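PDB 6C72: particle-associated glycoside hydrolase from Acinetobacter phage Fri1, which serves as the phage tailspike and degrades the capsular polysaccharide of its host Acinetobacter baumannii, probably by cleaving glycosidic bonds. Local coordinates for residues S187-V192 / L204-S209; L106-T111 / S209-T214; A95-E100 / G133-K138; T111-C116 / V128-G133; G243-G248 / E303-T308. All coordinates share one frame; numbering follows the deposited sequence.

Interaction 1 (S187-V192 / L204-S209); sequences SQVYLV and LKMLGS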
# COMPACT_ATOMS: atom_id res chain seq x y z
N SER A 187 31.27 16.45 14.93
CA SER A 187 30.01 16.92 14.38
C SER A 187 29.28 15.79 13.65
O SER A 187 28.46 15.09 14.26
CB SER A 187 30.24 18.13 13.47
OG SER A 187 31.27 17.87 12.52
N GLN A 188 29.54 15.62 12.36
CA GLN A 188 28.91 14.56 11.59
C GLN A 188 29.88 14.04 10.54
O GLN A 188 30.89 14.68 10.24
CB GLN A 188 27.60 15.02 10.92
CG GLN A 188 27.77 15.97 9.75
CD GLN A 188 28.16 17.37 10.19
OE1 GLN A 188 27.57 17.92 11.13
NE2 GLN A 188 29.13 17.98 9.51
N VAL A 189 29.59 12.85 10.01
CA VAL A 189 30.41 12.32 8.93
C VAL A 189 29.96 12.90 7.59
O VAL A 189 30.77 13.46 6.83
CB VAL A 189 30.36 10.78 8.89
CG1 VAL A 189 31.27 10.25 7.77
CG2 VAL A 189 30.76 10.17 10.23
N TYR A 190 28.66 12.82 7.31
CA TYR A 190 28.08 13.14 6.01
C TYR A 190 26.91 14.11 6.22
O TYR A 190 25.82 13.69 6.63
CB TYR A 190 27.63 11.87 5.30
CG TYR A 190 27.44 11.99 3.81
CD1 TYR A 190 28.11 12.97 3.07
CD2 TYR A 190 26.56 11.13 3.13
CE1 TYR A 190 27.94 13.06 1.69
CE2 TYR A 190 26.37 11.22 1.76
CZ TYR A 190 27.06 12.18 1.04
OH TYR A 190 26.88 12.27 -0.32
N LEU A 191 27.12 15.38 5.93
CA LEU A 191 26.09 16.40 6.08
C LEU A 191 25.43 16.68 4.73
O LEU A 191 26.11 16.96 3.74
CB LEU A 191 26.68 17.69 6.65
CG LEU A 191 25.76 18.91 6.75
CD1 LEU A 191 24.62 18.68 7.73
CD2 LEU A 191 26.56 20.16 7.10
N VAL A 192 24.11 16.59 4.69
CA VAL A 192 23.40 16.93 3.46
C VAL A 192 22.70 18.27 3.67
O VAL A 192 21.60 18.30 4.22
CB VAL A 192 22.40 15.84 3.07
CG1 VAL A 192 21.87 16.11 1.69
CG2 VAL A 192 23.04 14.45 3.17
N LEU A 204 29.03 1.04 2.36
CA LEU A 204 30.08 1.35 3.33
C LEU A 204 29.51 1.28 4.73
O LEU A 204 28.30 1.20 4.93
CB LEU A 204 30.72 2.72 3.04
CG LEU A 204 29.85 3.97 2.89
CD1 LEU A 204 29.37 4.53 4.23
CD2 LEU A 204 30.63 5.03 2.11
N LYS A 205 30.41 1.33 5.71
CA LYS A 205 30.07 1.39 7.12
C LYS A 205 30.59 2.70 7.71
O LYS A 205 31.71 3.12 7.40
CB LYS A 205 30.67 0.21 7.90
CG LYS A 205 30.28 0.20 9.36
CD LYS A 205 30.44 -1.18 9.96
CE LYS A 205 29.90 -1.23 11.38
NZ LYS A 205 29.94 -2.62 11.94
N MET A 206 29.77 3.35 8.53
CA MET A 206 30.15 4.59 9.20
C MET A 206 30.39 4.30 10.67
O MET A 206 29.59 3.60 11.30
CB MET A 206 29.08 5.67 9.01
CG MET A 206 28.75 5.98 7.54
SD MET A 206 27.45 7.24 7.26
CE MET A 206 28.38 8.68 6.83
N LEU A 207 31.49 4.82 11.21
CA LEU A 207 31.90 4.55 12.58
C LEU A 207 31.99 5.85 13.37
O LEU A 207 32.42 6.89 12.84
CB LEU A 207 33.27 3.82 12.62
CG LEU A 207 33.26 2.41 12.03
CD1 LEU A 207 34.66 1.81 11.97
CD2 LEU A 207 32.32 1.48 12.80
N GLY A 208 31.64 5.78 14.66
CA GLY A 208 31.60 6.95 15.51
C GLY A 208 32.96 7.44 16.00
O GLY A 208 33.08 8.63 16.32
N SER A 209 33.97 6.57 16.06
CA SER A 209 35.28 7.01 16.51
C SER A 209 35.82 8.03 15.51
O SER A 209 35.59 7.91 14.30
CB SER A 209 36.25 5.83 16.69
OG SER A 209 36.59 5.19 15.46

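Interaction 2 (L106-T111 / S209-T214); sequences LIDQTT and SRLGST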
# COMPACT_ATOMS: atom_id res chain seq x y z
N LEU A 106 45.42 7.75 11.99
CA LEU A 106 44.55 8.89 12.30
C LEU A 106 44.95 10.05 11.40
O LEU A 106 45.65 10.98 11.80
CB LEU A 106 44.66 9.27 13.76
CG LEU A 106 44.43 8.13 14.74
CD1 LEU A 106 44.71 8.65 16.13
CD2 LEU A 106 43.03 7.58 14.62
N ILE A 107 44.51 9.98 10.15
CA ILE A 107 44.91 10.93 9.12
C ILE A 107 43.67 11.67 8.64
O ILE A 107 42.73 11.04 8.11
CB ILE A 107 45.64 10.23 7.97
CG1 ILE A 107 47.01 9.73 8.45
CG2 ILE A 107 45.78 11.16 6.78
CD1 ILE A 107 47.63 8.67 7.56
N ASP A 108 43.65 12.99 8.82
CA ASP A 108 42.52 13.80 8.37
C ASP A 108 42.62 13.96 6.85
O ASP A 108 43.57 14.56 6.34
CB ASP A 108 42.53 15.16 9.08
CG ASP A 108 41.31 16.05 8.73
OD1 ASP A 108 40.43 15.66 7.94
OD2 ASP A 108 41.20 17.15 9.30
N GLN A 109 41.64 13.42 6.14
CA GLN A 109 41.59 13.54 4.69
C GLN A 109 40.34 14.31 4.26
O GLN A 109 39.83 14.13 3.15
CB GLN A 109 41.64 12.16 4.02
CG GLN A 109 42.71 11.23 4.62
CD GLN A 109 43.17 10.12 3.66
OE1 GLN A 109 43.92 10.37 2.71
NE2 GLN A 109 42.68 8.91 3.88
N THR A 110 39.83 15.16 5.16
CA THR A 110 38.59 15.89 4.90
C THR A 110 38.69 16.74 3.64
O THR A 110 37.81 16.71 2.78
CB THR A 110 38.24 16.74 6.12
OG1 THR A 110 37.91 15.89 7.22
CG2 THR A 110 37.06 17.68 5.83
N THR A 111 39.78 17.49 3.51
CA THR A 111 39.92 18.39 2.37
C THR A 111 39.90 17.63 1.05
O THR A 111 39.27 18.06 0.08
CB THR A 111 41.20 19.21 2.52
OG1 THR A 111 41.11 20.00 3.71
CG2 THR A 111 41.41 20.12 1.33
N SER A 209 33.97 6.57 16.06
CA SER A 209 35.28 7.01 16.51
C SER A 209 35.82 8.03 15.51
O SER A 209 35.59 7.91 14.30
CB SER A 209 36.25 5.83 16.69
OG SER A 209 36.59 5.19 15.46
N ARG A 210 36.48 9.06 16.02
CA ARG A 210 36.76 10.23 15.21
C ARG A 210 38.05 10.91 15.66
O ARG A 210 38.56 10.66 16.76
CB ARG A 210 35.57 11.21 15.24
CG ARG A 210 35.09 11.61 16.63
CD ARG A 210 35.91 12.74 17.17
NE ARG A 210 35.23 13.50 18.21
CZ ARG A 210 35.63 14.70 18.63
NH1 ARG A 210 36.69 15.28 18.10
NH2 ARG A 210 34.96 15.32 19.58
N LEU A 211 38.56 11.80 14.82
CA LEU A 211 39.78 12.52 15.15
C LEU A 211 39.50 13.61 16.17
O LEU A 211 38.47 14.29 16.10
CB LEU A 211 40.39 13.15 13.90
CG LEU A 211 40.66 12.21 12.74
CD1 LEU A 211 41.19 13.05 11.62
CD2 LEU A 211 41.66 11.14 13.15
N GLY A 212 40.44 13.81 17.09
CA GLY A 212 40.36 14.89 18.05
C GLY A 212 39.90 14.52 19.44
O GLY A 212 40.02 15.34 20.35
N SER A 213 39.38 13.31 19.63
CA SER A 213 38.92 12.89 20.95
C SER A 213 38.95 11.37 21.03
O SER A 213 38.49 10.70 20.10
CB SER A 213 37.51 13.38 21.25
OG SER A 213 37.08 12.92 22.52
N THR A 214 39.48 10.84 22.13
CA THR A 214 39.47 9.41 22.37
C THR A 214 38.26 8.94 23.18
O THR A 214 38.01 7.74 23.24
CB THR A 214 40.76 8.99 23.08
OG1 THR A 214 40.78 9.53 24.41
CG2 THR A 214 41.99 9.51 22.33

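Interaction 3 (A95-E100 / G133-K138); sequences AGLRAE and GHIYAK. With ZN (zinc ion), chain D.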
# COMPACT_ATOMS: atom_id res chain seq x y z
N ALA A 95 42.37 11.82 -6.19
CA ALA A 95 42.69 13.12 -5.62
C ALA A 95 43.73 13.02 -4.52
O ALA A 95 43.98 14.00 -3.82
CB ALA A 95 41.43 13.78 -5.07
N GLY A 96 44.33 11.85 -4.33
CA GLY A 96 45.37 11.67 -3.34
C GLY A 96 44.92 11.00 -2.07
O GLY A 96 45.75 10.83 -1.17
N LEU A 97 43.66 10.61 -1.95
CA LEU A 97 43.20 9.95 -0.73
C LEU A 97 43.98 8.65 -0.51
O LEU A 97 44.18 7.86 -1.44
CB LEU A 97 41.70 9.68 -0.82
CG LEU A 97 41.06 9.20 0.48
CD1 LEU A 97 39.95 10.17 0.87
CD2 LEU A 97 40.51 7.81 0.31
N ARG A 98 44.45 8.43 0.72
CA ARG A 98 45.24 7.25 1.01
C ARG A 98 44.33 6.06 1.30
O ARG A 98 43.47 6.14 2.18
CB ARG A 98 46.18 7.51 2.19
CG ARG A 98 47.42 8.36 1.88
CD ARG A 98 48.28 8.62 3.14
NE ARG A 98 48.87 7.40 3.70
CZ ARG A 98 49.67 7.34 4.77
NH1 ARG A 98 49.99 8.46 5.42
NH2 ARG A 98 50.16 6.17 5.17
N ALA A 99 44.53 4.97 0.57
CA ALA A 99 43.64 3.81 0.64
C ALA A 99 44.13 2.78 1.66
O ALA A 99 45.27 2.82 2.14
CB ALA A 99 43.52 3.13 -0.73
N GLU A 100 43.23 1.85 2.00
CA GLU A 100 43.52 0.67 2.82
C GLU A 100 44.22 1.02 4.13
O GLU A 100 45.01 0.24 4.66
CB GLU A 100 44.35 -0.35 2.05
CG GLU A 100 43.76 -0.69 0.72
CD GLU A 100 43.60 -2.18 0.54
OE1 GLU A 100 42.65 -2.75 1.13
OE2 GLU A 100 44.44 -2.79 -0.17
N GLY A 133 39.33 0.59 3.44
CA GLY A 133 40.16 1.17 4.48
C GLY A 133 39.35 2.06 5.40
O GLY A 133 38.16 2.32 5.19
N HIS A 134 40.02 2.51 6.47
CA HIS A 134 39.46 3.50 7.38
C HIS A 134 39.80 4.88 6.86
O HIS A 134 40.95 5.15 6.50
CB HIS A 134 39.97 3.30 8.80
CG HIS A 134 39.43 2.07 9.47
ND1 HIS A 134 38.40 2.11 10.39
CD2 HIS A 134 39.76 0.76 9.33
CE1 HIS A 134 38.14 0.88 10.80
NE2 HIS A 134 38.94 0.05 10.16
N ILE A 135 38.79 5.74 6.78
CA ILE A 135 38.93 7.08 6.23
C ILE A 135 38.37 8.07 7.25
O ILE A 135 37.18 8.00 7.59
CB ILE A 135 38.20 7.22 4.89
CG1 ILE A 135 38.71 6.16 3.91
CG2 ILE A 135 38.39 8.60 4.31
CD1 ILE A 135 37.91 6.07 2.64
N TYR A 136 39.21 8.97 7.73
CA TYR A 136 38.77 10.06 8.60
C TYR A 136 38.64 11.29 7.72
O TYR A 136 39.63 11.94 7.38
CB TYR A 136 39.76 10.30 9.74
CG TYR A 136 39.87 9.15 10.73
CD1 TYR A 136 39.06 9.10 11.86
CD2 TYR A 136 40.80 8.13 10.54
CE1 TYR A 136 39.17 8.07 12.78
CE2 TYR A 136 40.91 7.09 11.45
CZ TYR A 136 40.10 7.06 12.56
OH TYR A 136 40.22 6.04 13.48
N ALA A 137 37.40 11.62 7.36
CA ALA A 137 37.15 12.71 6.43
C ALA A 137 35.67 13.04 6.39
O ALA A 137 34.88 12.26 5.86
CB ALA A 137 37.63 12.35 5.02
N LYS A 138 35.28 14.20 6.92
CA LYS A 138 33.88 14.57 6.90
C LYS A 138 33.58 15.27 5.58
O LYS A 138 34.45 15.94 5.01
CB LYS A 138 33.50 15.45 8.09
CG LYS A 138 34.12 16.79 8.15
CD LYS A 138 33.63 17.52 9.40
CE LYS A 138 34.09 18.97 9.41
NZ LYS A 138 33.39 19.76 10.47
ZN ZN D . 39.11 -1.93 10.37
O HOH W 1 41.82 3.99 3.83
O HOH W 2 40.54 -2.87 11.68
O HOH W 3 37.07 -2.54 11.71
O HOH W 4 39.82 -2.65 8.66

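Interaction 4 (T111-C116 / V128-G133); sequences TILQKC and VQLPKG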
# COMPACT_ATOMS: atom_id res chain seq x y z
N THR A 111 39.78 17.49 3.51
CA THR A 111 39.92 18.39 2.37
C THR A 111 39.90 17.63 1.05
O THR A 111 39.27 18.06 0.08
CB THR A 111 41.20 19.21 2.52
OG1 THR A 111 41.11 20.00 3.71
CG2 THR A 111 41.41 20.12 1.33
N ILE A 112 40.56 16.46 1.01
CA ILE A 112 40.64 15.70 -0.24
C ILE A 112 39.27 15.19 -0.64
O ILE A 112 38.86 15.34 -1.81
CB ILE A 112 41.65 14.55 -0.11
CG1 ILE A 112 43.08 15.10 -0.03
CG2 ILE A 112 41.48 13.55 -1.25
CD1 ILE A 112 44.08 14.06 0.37
N LEU A 113 38.53 14.59 0.30
CA LEU A 113 37.22 14.02 -0.04
C LEU A 113 36.25 15.11 -0.45
O LEU A 113 35.49 14.94 -1.41
CB LEU A 113 36.65 13.22 1.14
CG LEU A 113 35.27 12.58 0.93
CD1 LEU A 113 35.26 11.72 -0.32
CD2 LEU A 113 34.82 11.77 2.15
N GLN A 114 36.29 16.26 0.24
CA GLN A 114 35.41 17.37 -0.11
C GLN A 114 35.71 17.87 -1.52
O GLN A 114 34.81 18.30 -2.24
CB GLN A 114 35.55 18.50 0.90
CG GLN A 114 34.44 19.53 0.78
CD GLN A 114 33.07 18.94 1.03
OE1 GLN A 114 32.79 18.44 2.12
NE2 GLN A 114 32.22 18.95 0.01
N LYS A 115 36.99 17.85 -1.91
CA LYS A 115 37.35 18.23 -3.27
C LYS A 115 36.69 17.31 -4.28
O LYS A 115 36.24 17.76 -5.35
CB LYS A 115 38.87 18.20 -3.43
CG LYS A 115 39.56 19.48 -3.19
CD LYS A 115 40.94 19.40 -3.83
CE LYS A 115 42.04 19.85 -2.89
NZ LYS A 115 42.04 21.34 -2.83
N CYS A 116 36.66 16.02 -3.98
CA CYS A 116 36.06 15.06 -4.91
C CYS A 116 34.56 15.30 -5.06
O CYS A 116 34.04 15.35 -6.18
CB CYS A 116 36.34 13.63 -4.44
SG CYS A 116 38.12 13.20 -4.42
N VAL A 128 31.34 9.48 -6.21
CA VAL A 128 32.68 9.49 -5.63
C VAL A 128 32.89 8.12 -5.00
O VAL A 128 32.20 7.76 -4.03
CB VAL A 128 32.86 10.61 -4.61
CG1 VAL A 128 34.18 10.39 -3.88
CG2 VAL A 128 32.83 11.97 -5.30
N GLN A 129 33.80 7.35 -5.59
CA GLN A 129 34.11 6.01 -5.12
C GLN A 129 35.17 6.09 -4.03
O GLN A 129 36.21 6.74 -4.21
CB GLN A 129 34.61 5.14 -6.28
CG GLN A 129 34.98 3.73 -5.90
CD GLN A 129 33.76 2.88 -5.53
OE1 GLN A 129 32.76 2.85 -6.26
NE2 GLN A 129 33.84 2.20 -4.38
N LEU A 130 34.90 5.49 -2.91
CA LEU A 130 35.90 5.37 -1.87
C LEU A 130 36.55 3.99 -1.95
O LEU A 130 35.90 3.02 -2.33
CB LEU A 130 35.31 5.56 -0.48
CG LEU A 130 34.65 6.91 -0.25
CD1 LEU A 130 34.12 7.03 1.17
CD2 LEU A 130 35.62 8.03 -0.59
N PRO A 131 37.83 3.86 -1.62
CA PRO A 131 38.46 2.54 -1.59
C PRO A 131 38.14 1.86 -0.26
O PRO A 131 37.49 2.40 0.61
CB PRO A 131 39.95 2.88 -1.69
CG PRO A 131 40.05 4.16 -0.94
CD PRO A 131 38.77 4.93 -1.25
N LYS A 132 38.66 0.65 -0.11
CA LYS A 132 38.64 0.02 1.20
C LYS A 132 39.57 0.77 2.15
O LYS A 132 40.46 1.52 1.74
CB LYS A 132 39.07 -1.44 1.09
CG LYS A 132 38.11 -2.31 0.29
CD LYS A 132 38.42 -3.77 0.45
CE LYS A 132 39.62 -4.16 -0.37
NZ LYS A 132 40.00 -5.54 -0.02
N GLY A 133 39.33 0.59 3.44
CA GLY A 133 40.16 1.17 4.48
C GLY A 133 39.35 2.06 5.40
O GLY A 133 38.16 2.32 5.19

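Interaction 5 (G243-G248 / E303-T308); sequences GLYIRG and EPNPAT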
# COMPACT_ATOMS: atom_id res chain seq x y z
N GLY A 243 23.13 7.42 14.32
CA GLY A 243 23.72 7.05 13.05
C GLY A 243 23.10 7.81 11.89
O GLY A 243 23.79 8.17 10.93
N LEU A 244 21.80 8.09 11.97
CA LEU A 244 21.06 8.83 10.95
C LEU A 244 20.18 9.86 11.65
O LEU A 244 19.51 9.53 12.64
CB LEU A 244 20.19 7.88 10.11
CG LEU A 244 19.14 8.49 9.18
CD1 LEU A 244 19.74 9.31 8.05
CD2 LEU A 244 18.18 7.41 8.65
N TYR A 245 20.19 11.09 11.15
CA TYR A 245 19.45 12.20 11.74
C TYR A 245 18.93 13.07 10.61
O TYR A 245 19.71 13.56 9.79
CB TYR A 245 20.35 12.99 12.68
CG TYR A 245 19.70 14.15 13.41
CD1 TYR A 245 19.12 13.97 14.66
CD2 TYR A 245 19.71 15.43 12.87
CE1 TYR A 245 18.55 15.03 15.34
CE2 TYR A 245 19.14 16.50 13.55
CZ TYR A 245 18.56 16.29 14.78
OH TYR A 245 17.99 17.35 15.47
N ILE A 246 17.61 13.24 10.53
CA ILE A 246 17.00 13.95 9.42
C ILE A 246 16.24 15.15 9.96
O ILE A 246 15.20 14.99 10.63
CB ILE A 246 16.08 13.03 8.61
CG1 ILE A 246 16.83 11.72 8.26
CG2 ILE A 246 15.56 13.78 7.40
CD1 ILE A 246 16.09 10.82 7.30
N ARG A 247 16.70 16.34 9.62
CA ARG A 247 16.03 17.56 10.07
C ARG A 247 16.19 18.62 8.99
O ARG A 247 17.28 19.17 8.83
CB ARG A 247 16.59 18.02 11.40
CG ARG A 247 15.83 19.18 11.98
CD ARG A 247 16.47 19.77 13.21
NE ARG A 247 15.52 20.71 13.79
CZ ARG A 247 15.83 21.67 14.65
NH1 ARG A 247 17.09 21.83 15.04
NH2 ARG A 247 14.87 22.47 15.12
N GLY A 248 15.11 18.93 8.28
CA GLY A 248 15.14 19.99 7.30
C GLY A 248 14.97 21.36 7.93
O GLY A 248 15.02 21.54 9.15
N GLU A 303 10.88 12.35 16.64
CA GLU A 303 10.66 13.38 17.66
C GLU A 303 10.99 14.77 17.14
O GLU A 303 12.12 15.25 17.27
CB GLU A 303 11.46 13.08 18.92
CG GLU A 303 11.16 14.03 20.05
CD GLU A 303 11.75 13.59 21.37
OE1 GLU A 303 12.71 12.78 21.39
OE2 GLU A 303 11.28 14.08 22.42
N PRO A 304 10.00 15.46 16.57
CA PRO A 304 10.15 16.91 16.34
C PRO A 304 10.48 17.64 17.64
O PRO A 304 9.93 17.32 18.70
CB PRO A 304 8.78 17.32 15.79
CG PRO A 304 8.24 16.08 15.15
CD PRO A 304 8.75 14.93 16.00
N ASN A 305 11.37 18.62 17.55
CA ASN A 305 11.75 19.35 18.74
C ASN A 305 10.58 20.19 19.24
O ASN A 305 9.90 20.84 18.44
CB ASN A 305 12.95 20.25 18.44
CG ASN A 305 14.23 19.47 18.25
OD1 ASN A 305 14.85 19.01 19.21
ND2 ASN A 305 14.65 19.31 16.99
N PRO A 306 10.32 20.20 20.55
CA PRO A 306 9.22 21.03 21.07
C PRO A 306 9.45 22.48 20.73
O PRO A 306 10.58 22.94 20.60
CB PRO A 306 9.30 20.81 22.59
CG PRO A 306 10.07 19.53 22.76
CD PRO A 306 11.03 19.47 21.61
N ALA A 307 8.34 23.19 20.53
CA ALA A 307 8.34 24.64 20.32
C ALA A 307 9.19 25.04 19.11
O ALA A 307 9.81 26.11 19.11
CB ALA A 307 8.81 25.37 21.58
N THR A 308 9.22 24.21 18.07
CA THR A 308 9.80 24.56 16.78
C THR A 308 8.79 24.23 15.69
O THR A 308 7.72 23.69 15.95
CB THR A 308 11.11 23.83 16.49
OG1 THR A 308 10.83 22.45 16.20
CG2 THR A 308 12.05 23.91 17.67
O HOH W 5 17.18 17.39 17.93

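Interaction 1 (S187-V192 / L204-S209)
Tyr190, one of two residues that touch Met206 here, has its polar end fixed elsewhere: Tyr190 OH is hydrogen-bonded to the backbone oxygen of Gly200. The contact with 204-209 itself is apolar and is made by a single methyl group. Met206 CE lies 3.4 Å from Val189 CG1 and 3.5 Å from Val189 CB. It also sits 3.6 Å from Tyr190 CB. The methyl therefore lodges at the root of both side chains and meets the tyrosine through its CB. The Met206 chain runs straight as far as its sulfur and then bends (chi3 102°), which turns CE into this niche. Val189 has CG1 anti to the backbone N (chi1 -178°), and this is the branch that comes closest to CE. The Val189 and Met206 side chains pass each other pointing in opposite directions. Their CA atoms are 7.7 Å apart, and the two side chains overlap in the space between. All three residues are buried. The chain turns a corner at Val189 and Tyr190, as it does between faces of a parallel beta-helix. Met206 reaches this corner from strand 204-207, which pairs with 179-182 and 234-237. Strand 188-192 pairs instead with 133-140 and 220-224. The methionine thus spans the interior between two faces, where Trp181, Ile222 and Phe239 also pack against it.

Interaction 2 (L106-T111 / S209-T214)
The Asx turn that leads into helix 110-122 meets the type II beta turn from Arg210 to Ser213, and Leu211 is the wedge between them. Its two methyls divide the work. Leu211 CD1 rests 3.6 Å from Asp108 CB, and Leu211 CD2 lies 3.6 Å from Leu106 CB. Leu106 and Leu211 lie alongside each other, running opposite ways. Asp108 has CG anti to the backbone N (chi1 -176°), which brings the carboxylate to the backbone N of Thr110. In the Asx turn Asp108 OD1 takes two bonds. Thr110 OG1 donates at 2.6 Å to Asp108 OD1 on its syn lone pair. Thr110 N donates at 2.9 Å to the same oxygen on the anti side, 33° out of the carboxylate plane. The other turn belongs to the loop after strand 204-207 of the beta-helix. Gly212 occupies its third position with a positive phi. Arg210 NH1 donates to Leu211 O at 2.9 Å, in the guanidinium plane and nearly straight (166°). Ser213 CB sits over one face of that guanidinium. Tyr136 of strand 133-140 packs on both Leu106 and Leu211.

Interaction 3 (A95-E100 / G133-K138)
The apolar part of this contact is a crossing of Leu97 and Ile135 at about a right angle. Leu97 CD2 lies 3.9 Å from Ile135 CD1, and Leu97 CD1 lies 4.1 Å from Ile135 CG2. Both leucine methyls are thus used, each on a different branch of the isoleucine. Leu97 has CG anti to its backbone N (chi1 -170°), which sends the branched end toward the strand. The backbones also touch. Glu100 CA and Gly133 CA are only 3.8 Å apart, and Gly133 has a positive phi that suits glycine. Strand 133-140 is an early strand of the parallel beta-helix, and the loop 95-100 runs beside its start. Gly133 and Ile135 bond through their backbones to strand 179-182. One water links loop and strand: it donates to Arg98 O at 3.2 Å and to His134 O at 3.0 Å. Metal binding takes place on another side of the strand. His134 NE2 holds a zinc ion at 2.0 Å, and three waters also coordinate it. Two of these are close, while water 3 is 2.5 Å from the zinc and lies in the plane of the imidazole ring. His134 ND1 is hydrogen-bonded to His182 NE2. This bond and a stack on Phe180 restrain the rotation of the ring. Glu100, whose CB points away from the strand, and Asp152 are zinc ligands seen for this protein, but no zinc is bound to them in this chain. Another zinc lies about 6 Å from the Glu100 side chain.

Interaction 4 (T111-C116 / V128-G133)
Val128, on the parallel beta-helix strand 126-129, packs against Cys116 and Leu113 of helix 110-122. This helix lies in the chain between strands 89-91 and 126-129, which pair in parallel. It sits near the N-terminal end of the beta-helix, consistent with a capping helix. Val128 uses both methyls. Its CG1 is 3.9 Å from Cys116 CB and 4.0 Å from Leu113 CD1, so it fits between residues three apart on the helix. Its CG2 lies 3.7 Å from the backbone oxygen of Cys116. CG1 stands anti to the backbone N (chi1 170°), directed at the helix. Gln129 faces the other way. Its NE2 donates to Leu130 O at 3.0 Å, tilted from the amide plane, and its OE1 is held by Arg148 NE. Leu130 then returns to the helix. It has left the strand, and its CB does not point at the helix, yet its CD2 reaches it. The side chain also packs on Ile135 and Thr179. Leu113 and Leu130 cross at about a right angle and meet through one methyl of each, Leu113 CD1 and Leu130 CD2, 3.7 Å apart.

Interaction 5 (G243-G248 / E303-T308)
Strand 244-247, which carries Tyr245 and Arg247, faces the type II beta turn from Asn305 to Thr308, and Arg247 CA and Pro304 CA are 8.6 Å apart. The main meeting is between Arg247 and Asn305. The arginine chain is extended from CG to NE, which carries the guanidinium out to the turn. Asn305 ND2 sits over the centre of one face, 3.5 Å from Arg247 CZ, with the amide and guanidinium planes 56° apart. Asp310 holds both groups: its OD1 forms a salt bridge with Arg247 NE, and its OD2 is hydrogen-bonded to Asn305 ND2. The shared carboxylate probably offsets the closeness of the amide nitrogen to the cation. The strand is part of one coil of the parallel beta-helix, paired with 220-224 and 272-275, and the turn belongs to a loop after strand 300-302. Tyr245 joins through water 5, which is 2.6 Å from Tyr245 OH, in the ring plane, and donates to Asn305 OD1 at 3.1 Å. Within the turn Thr308 OG1 donates to Asn305 O at 2.9 Å. Thr308 CG2 approaches Arg247 NH2 at 4.1 Å. Next to the arginine, Gly248 O accepts a bond from Arg167 of the second subunit.

Overall arrangement
Interactions 1 to 4 cluster at the N-terminal end of the beta-helix, while interaction 5 lies farther along it. Interactions 3 and 4 are closest, with centres about 6 Å apart; they share Gly133, and Ala95 CB touches Cys116 SG at 3.4 Å. Interactions 2 and 3 are tied by Gln109, whose OE1 is 2.8 Å from Arg98 N. Interactions 1 and 2 share Ser209, and interactions 2 and 4 both use helix 110-122. The zinc on His134 belongs to interaction 3; the Met206 side chain of interaction 1 is about 10 Å from that of His134. Interaction 5 lies about 18 Å from interaction 1, centre to centre, and both touch the second subunit.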